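Local coordinates for protein Hia (Haemophilus influenzae, PDB 1S7M) that probably mediates attachment of Haemophilus influenzae to host cells as a homotrimeric autotransporter adhesin, of which this fragment is the HiaBD1 binding region, at residues G54-K57 and F58-N62; L66-S69 and A70-T74. All blocks are in the same frame, centred on the assembly; numbering follows the deposited sequence.

Contact 1: G54-K57 and F58-N62; sequences GLKK and FGDAN
Lys57 and Asp60 meet across a type II beta turn; a backbone hydrogen bond closes it and a side-chain bond reinforces it. Asp60 N donates to Lys57 O at 3.2 Å, the donor standing 37° out of the carbonyl plane. Lys57 N points at Asp60 OD2 over 3.0 Å with an N-H...O angle of 170°, straight, yet from above the carboxylate plane. A chi1 of -76° sets Asp60 CG beside its own backbone N, on the side of Lys57. There the packing is close: Asp60 OD1 lies 3.5 Å from Lys57 CB, the two side chains running side by side. Gly59 takes the third position of the turn. Phe58 leads away from the turn at CB, and its side chain is buried against helix 70-77 and Ala136 of a second subunit. The loose side lies towards the exposed Ala61 and Asn62, where Lys56 CE merely passes 3.9 Å from Asn62 O. Lys56 NZ forms a salt bridge with Glu89, and Lys57 NZ is hydrogen-bonded to Gly108 O. The carboxylate of Asp60 thus serves the turn as a backbone acceptor, its OD2 staying 6.0 Å from Lys57 NZ, while both ammonium groups tie the strand end to other parts of the chain.

Contact 2: L66-S69 and A70-T74; sequences LTSS and ADNLT
Ser69 O is gripped by two donors, one from each side of the junction between loop and helix. Leu73 N reaches it over 3.0 Å, nearly along the C=O axis and with an N-H...O angle of 166°: this is the first i to i+4 bond of helix 70-77. The second donor is the hydroxyl of Ser68, whose OG lies 2.8 Å from Ser69 O, in the carbonyl plane and on a lone pair. Because chi1 of Ser68 is 176°, OG is swung forward beside its own carbonyl carbon, and from there it also touches the first turn, 3.3 Å from Asn72 CB. It comes closer still to Leu73 N, at 3.1 Å, but the angle is too poor for a hydrogen bond.

Ser69 uses its side chain differently. Its OG accepts from Asn72 N at 3.1 Å, again at 166°, so that a side-chain oxygen replaces the missing backbone acceptor of the preceding turn. The side-chain amide of Asn72 faces inward beside Phe58 and Phe63, and its OD1 is satisfied by Asn86 ND2. Just after the cap, Ala70 O takes both Thr74 N and, at 2.7 Å, Thr74 OG1, which arrive from opposite faces of the carbonyl plane. On the outer side, Asp71 forms a salt bridge with Lys75 along the helix. A negative side chain so near the N-terminus would probably also suit the helix dipole.

Taken together, a serine just before the helix, its OG bonded to the amide three residues on, and its carbonyl opening the helical hydrogen-bond series are the marks of a serine N-cap, here starting the short helix 70-77 of the HiaBD2_N (GIN) region.

In the fold
Both contacts are local and lie mainly at the surface, each with a single buried residue, and their centres are about 13 Å apart. Those two buried residues meet: Phe58 CE2 is 3.5 Å from Asn72 ND2, so the residue that follows strand 56-57 packs on the first turn of helix 70-77. Gln76 of that helix adds polar bonds to Gly59 and Asp60, and strand 85-86 serves both, through backbone bonds to contact 1 and through Asn86 to Asn72 of contact 2. The chemistry differs with place: a carboxylate accepts a backbone N-H in contact 1, a hydroxyl in contact 2. Moreover, contact 1 touches a second subunit, whereas contact 2 touches none.

Contact 1: G54-K57 and F58-N62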
ATOM      1  N   GLY A  54      -6.762  11.848   5.274  1.00 23.81           N
ATOM      2  CA  GLY A  54      -6.224  12.683   6.328  1.00 24.23           C
ATOM      3  C   GLY A  54      -4.730  12.392   6.486  1.00 26.40           C
ATOM      4  O   GLY A  54      -4.062  12.996   7.338  1.00 26.73           O
ATOM      5  N   LEU A  55      -4.190  11.464   5.685  1.00 23.04           N
ATOM      6  CA  LEU A  55      -2.752  11.156   5.774  1.00 23.71           C
ATOM      7  C   LEU A  55      -1.935  12.244   5.089  1.00 23.75           C
ATOM      8  O   LEU A  55      -2.316  12.736   4.035  1.00 23.68           O
ATOM      9  CB  LEU A  55      -2.415   9.805   5.110  1.00 20.29           C
ATOM     10  CG  LEU A  55      -3.007   8.545   5.782  1.00 22.35           C
ATOM     11  CD1 LEU A  55      -2.792   7.309   4.875  1.00 15.30           C
ATOM     12  CD2 LEU A  55      -2.353   8.340   7.171  1.00 18.85           C
ATOM     13  N   LYS A  56      -0.801  12.594   5.680  1.00 24.27           N
ATOM     14  CA  LYS A  56       0.090  13.597   5.094  1.00 26.93           C
ATOM     15  C   LYS A  56       1.356  12.870   4.618  1.00 25.78           C
ATOM     16  O   LYS A  56       1.571  11.713   4.947  1.00 22.92           O
ATOM     17  CB  LYS A  56       0.535  14.633   6.138  1.00 24.62           C
ATOM     18  CG  LYS A  56      -0.555  15.490   6.768  1.00 32.09           C
ATOM     19  CD  LYS A  56       0.080  16.369   7.865  1.00 35.65           C
ATOM     20  CE  LYS A  56      -0.931  17.223   8.634  1.00 36.76           C
ATOM     21  NZ  LYS A  56      -1.901  16.408   9.441  1.00 40.98           N
ATOM     22  N   LYS A  57       2.185  13.587   3.866  1.00 24.85           N
ATOM     23  CA  LYS A  57       3.462  13.085   3.389  1.00 23.36           C
ATOM     24  C   LYS A  57       4.489  13.703   4.313  1.00 23.43           C
ATOM     25  O   LYS A  57       4.271  14.798   4.820  1.00 22.61           O
ATOM     26  CB  LYS A  57       3.733  13.582   1.964  1.00 24.15           C
ATOM     27  CG  LYS A  57       2.697  13.122   0.914  1.00 26.04           C
ATOM     28  CD  LYS A  57       2.436  11.619   1.029  1.00 25.15           C
ATOM     29  CE  LYS A  57       1.738  11.062  -0.224  1.00 26.31           C
ATOM     30  NZ  LYS A  57       0.410  11.661  -0.420  1.00 27.11           N
ATOM     31  N   PHE A  58       5.609  13.027   4.530  1.00 21.47           N
ATOM     32  CA  PHE A  58       6.646  13.615   5.365  1.00 23.02           C
ATOM     33  C   PHE A  58       7.165  14.860   4.637  1.00 24.00           C
ATOM     34  O   PHE A  58       7.397  14.836   3.412  1.00 21.25           O
ATOM     35  CB  PHE A  58       7.805  12.639   5.598  1.00 20.47           C
ATOM     36  CG  PHE A  58       7.504  11.551   6.599  1.00 20.52           C
ATOM     37  CD1 PHE A  58       7.358  10.223   6.190  1.00 18.15           C
ATOM     38  CD2 PHE A  58       7.378  11.846   7.951  1.00 16.78           C
ATOM     39  CE1 PHE A  58       7.094   9.209   7.108  1.00 14.65           C
ATOM     40  CE2 PHE A  58       7.115  10.833   8.887  1.00 18.70           C
ATOM     41  CZ  PHE A  58       6.972   9.504   8.462  1.00 16.02           C
ATOM     42  N   GLY A  59       7.351  15.940   5.389  1.00 24.73           N
ATOM     43  CA  GLY A  59       7.832  17.160   4.785  1.00 28.31           C
ATOM     44  C   GLY A  59       6.709  18.141   4.516  1.00 31.43           C
ATOM     45  O   GLY A  59       6.964  19.277   4.118  1.00 32.04           O
ATOM     46  N   ASP A  60       5.466  17.715   4.726  1.00 32.17           N
ATOM     47  CA  ASP A  60       4.327  18.603   4.506  1.00 36.20           C
ATOM     48  C   ASP A  60       4.247  19.666   5.598  1.00 37.13           C
ATOM     49  O   ASP A  60       4.805  19.506   6.684  1.00 34.96           O
ATOM     50  CB  ASP A  60       3.003  17.819   4.476  1.00 37.57           C
ATOM     51  CG  ASP A  60       2.791  17.049   3.162  1.00 40.57           C
ATOM     52  OD1 ASP A  60       3.701  17.079   2.294  1.00 40.60           O
ATOM     53  OD2 ASP A  60       1.709  16.418   2.997  1.00 38.98           O
ATOM     54  N   ALA A  61       3.538  20.749   5.294  1.00 40.45           N
ATOM     55  CA  ALA A  61       3.346  21.841   6.243  1.00 42.23           C
ATOM     56  C   ALA A  61       2.222  21.451   7.193  1.00 43.18           C
ATOM     57  O   ALA A  61       1.516  20.465   6.970  1.00 45.61           O
ATOM     58  CB  ALA A  61       2.977  23.110   5.500  1.00 43.87           C
ATOM     59  N   ASN A  62       2.060  22.213   8.259  1.00 43.07           N
ATOM     60  CA  ASN A  62       1.008  21.940   9.225  1.00 42.55           C
ATOM     61  C   ASN A  62       1.328  20.743  10.093  1.00 40.93           C
ATOM     62  O   ASN A  62       0.447  20.177  10.740  1.00 41.76           O
ATOM     63  CB  ASN A  62      -0.327  21.727   8.509  1.00 45.30           C
ATOM     64  CG  ASN A  62      -0.661  22.864   7.554  1.00 48.37           C
ATOM     65  OD1 ASN A  62      -0.878  24.015   7.975  1.00 47.56           O
ATOM     66  ND2 ASN A  62      -0.691  22.553   6.257  1.00 49.08           N
TER

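Contact 2: L66-S69 and A70-T74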
ATOM      1  N   LEU A  66       5.551  19.502  18.203  1.00 32.89           N
ATOM      2  CA  LEU A  66       5.400  19.272  19.643  1.00 35.03           C
ATOM      3  C   LEU A  66       4.532  18.112  20.105  1.00 34.80           C
ATOM      4  O   LEU A  66       4.545  17.758  21.281  1.00 34.77           O
ATOM      5  CB  LEU A  66       4.953  20.575  20.325  1.00 36.70           C
ATOM      6  CG  LEU A  66       6.097  21.598  20.328  1.00 40.09           C
ATOM      7  CD1 LEU A  66       5.606  23.029  20.641  1.00 41.04           C
ATOM      8  CD2 LEU A  66       7.118  21.126  21.356  1.00 39.33           C
ATOM      9  N   THR A  67       3.784  17.517  19.183  1.00 35.50           N
ATOM     10  CA  THR A  67       2.942  16.372  19.506  1.00 34.81           C
ATOM     11  C   THR A  67       3.603  15.114  18.935  1.00 34.10           C
ATOM     12  O   THR A  67       3.129  13.994  19.134  1.00 32.67           O
ATOM     13  CB  THR A  67       1.531  16.532  18.874  1.00 35.71           C
ATOM     14  OG1 THR A  67       1.657  16.831  17.476  1.00 36.10           O
ATOM     15  CG2 THR A  67       0.773  17.665  19.545  1.00 37.20           C
ATOM     16  N   SER A  68       4.726  15.313  18.253  1.00 33.09           N
ATOM     17  CA  SER A  68       5.440  14.217  17.585  1.00 30.88           C
ATOM     18  C   SER A  68       6.481  13.404  18.361  1.00 29.61           C
ATOM     19  O   SER A  68       7.158  13.923  19.238  1.00 29.69           O
ATOM     20  CB  SER A  68       6.128  14.773  16.330  1.00 30.18           C
ATOM     21  OG  SER A  68       6.902  13.770  15.689  1.00 32.91           O
ATOM     22  N   SER A  69       6.608  12.124  18.015  1.00 26.95           N
ATOM     23  CA  SER A  69       7.635  11.260  18.608  1.00 26.75           C
ATOM     24  C   SER A  69       8.961  11.620  17.911  1.00 25.60           C
ATOM     25  O   SER A  69       8.969  12.247  16.832  1.00 25.79           O
ATOM     26  CB  SER A  69       7.326   9.779  18.331  1.00 28.32           C
ATOM     27  OG  SER A  69       7.543   9.454  16.954  1.00 30.66           O
ATOM     28  N   ALA A  70      10.078  11.213  18.496  1.00 26.29           N
ATOM     29  CA  ALA A  70      11.384  11.509  17.908  1.00 26.40           C
ATOM     30  C   ALA A  70      11.511  10.911  16.493  1.00 26.36           C
ATOM     31  O   ALA A  70      11.998  11.562  15.564  1.00 23.62           O
ATOM     32  CB  ALA A  70      12.505  10.967  18.817  1.00 27.72           C
ATOM     33  N   ASP A  71      11.064   9.672  16.331  1.00 26.81           N
ATOM     34  CA  ASP A  71      11.128   9.039  15.023  1.00 25.66           C
ATOM     35  C   ASP A  71      10.297   9.777  13.970  1.00 23.47           C
ATOM     36  O   ASP A  71      10.771  10.026  12.849  1.00 21.14           O
ATOM     37  CB  ASP A  71      10.660   7.588  15.104  1.00 28.08           C
ATOM     38  CG  ASP A  71      10.844   6.859  13.775  1.00 31.19           C
ATOM     39  OD1 ASP A  71       9.888   6.792  12.973  1.00 32.75           O
ATOM     40  OD2 ASP A  71      11.971   6.389  13.524  1.00 32.29           O
ATOM     41  N   ASN A  72       9.064  10.142  14.315  1.00 22.14           N
ATOM     42  CA  ASN A  72       8.218  10.819  13.335  1.00 21.58           C
ATOM     43  C   ASN A  72       8.786  12.172  12.957  1.00 22.56           C
ATOM     44  O   ASN A  72       8.782  12.546  11.784  1.00 24.07           O
ATOM     45  CB  ASN A  72       6.775  10.985  13.844  1.00 19.43           C
ATOM     46  CG  ASN A  72       5.745  10.872  12.724  1.00 22.06           C
ATOM     47  OD1 ASN A  72       4.898  11.756  12.522  1.00 17.73           O
ATOM     48  ND2 ASN A  72       5.818   9.761  11.975  1.00 21.26           N
ATOM     49  N   LEU A  73       9.288  12.914  13.938  1.00 23.70           N
ATOM     50  CA  LEU A  73       9.856  14.243  13.666  1.00 25.19           C
ATOM     51  C   LEU A  73      11.136  14.178  12.808  1.00 23.28           C
ATOM     52  O   LEU A  73      11.337  14.999  11.917  1.00 23.60           O
ATOM     53  CB  LEU A  73      10.151  14.979  14.991  1.00 24.91           C
ATOM     54  CG  LEU A  73      10.681  16.416  14.864  1.00 29.51           C
ATOM     55  CD1 LEU A  73       9.745  17.239  13.998  1.00 27.19           C
ATOM     56  CD2 LEU A  73      10.802  17.065  16.268  1.00 29.79           C
ATOM     57  N   THR A  74      11.996  13.204  13.097  1.00 23.40           N
ATOM     58  CA  THR A  74      13.242  13.025  12.366  1.00 25.67           C
ATOM     59  C   THR A  74      12.930  12.830  10.880  1.00 25.82           C
ATOM     60  O   THR A  74      13.528  13.474  10.006  1.00 24.85           O
ATOM     61  CB  THR A  74      13.990  11.775  12.862  1.00 25.55           C
ATOM     62  OG1 THR A  74      14.363  11.954  14.227  1.00 31.58           O
ATOM     63  CG2 THR A  74      15.244  11.528  12.053  1.00 27.12           C
TER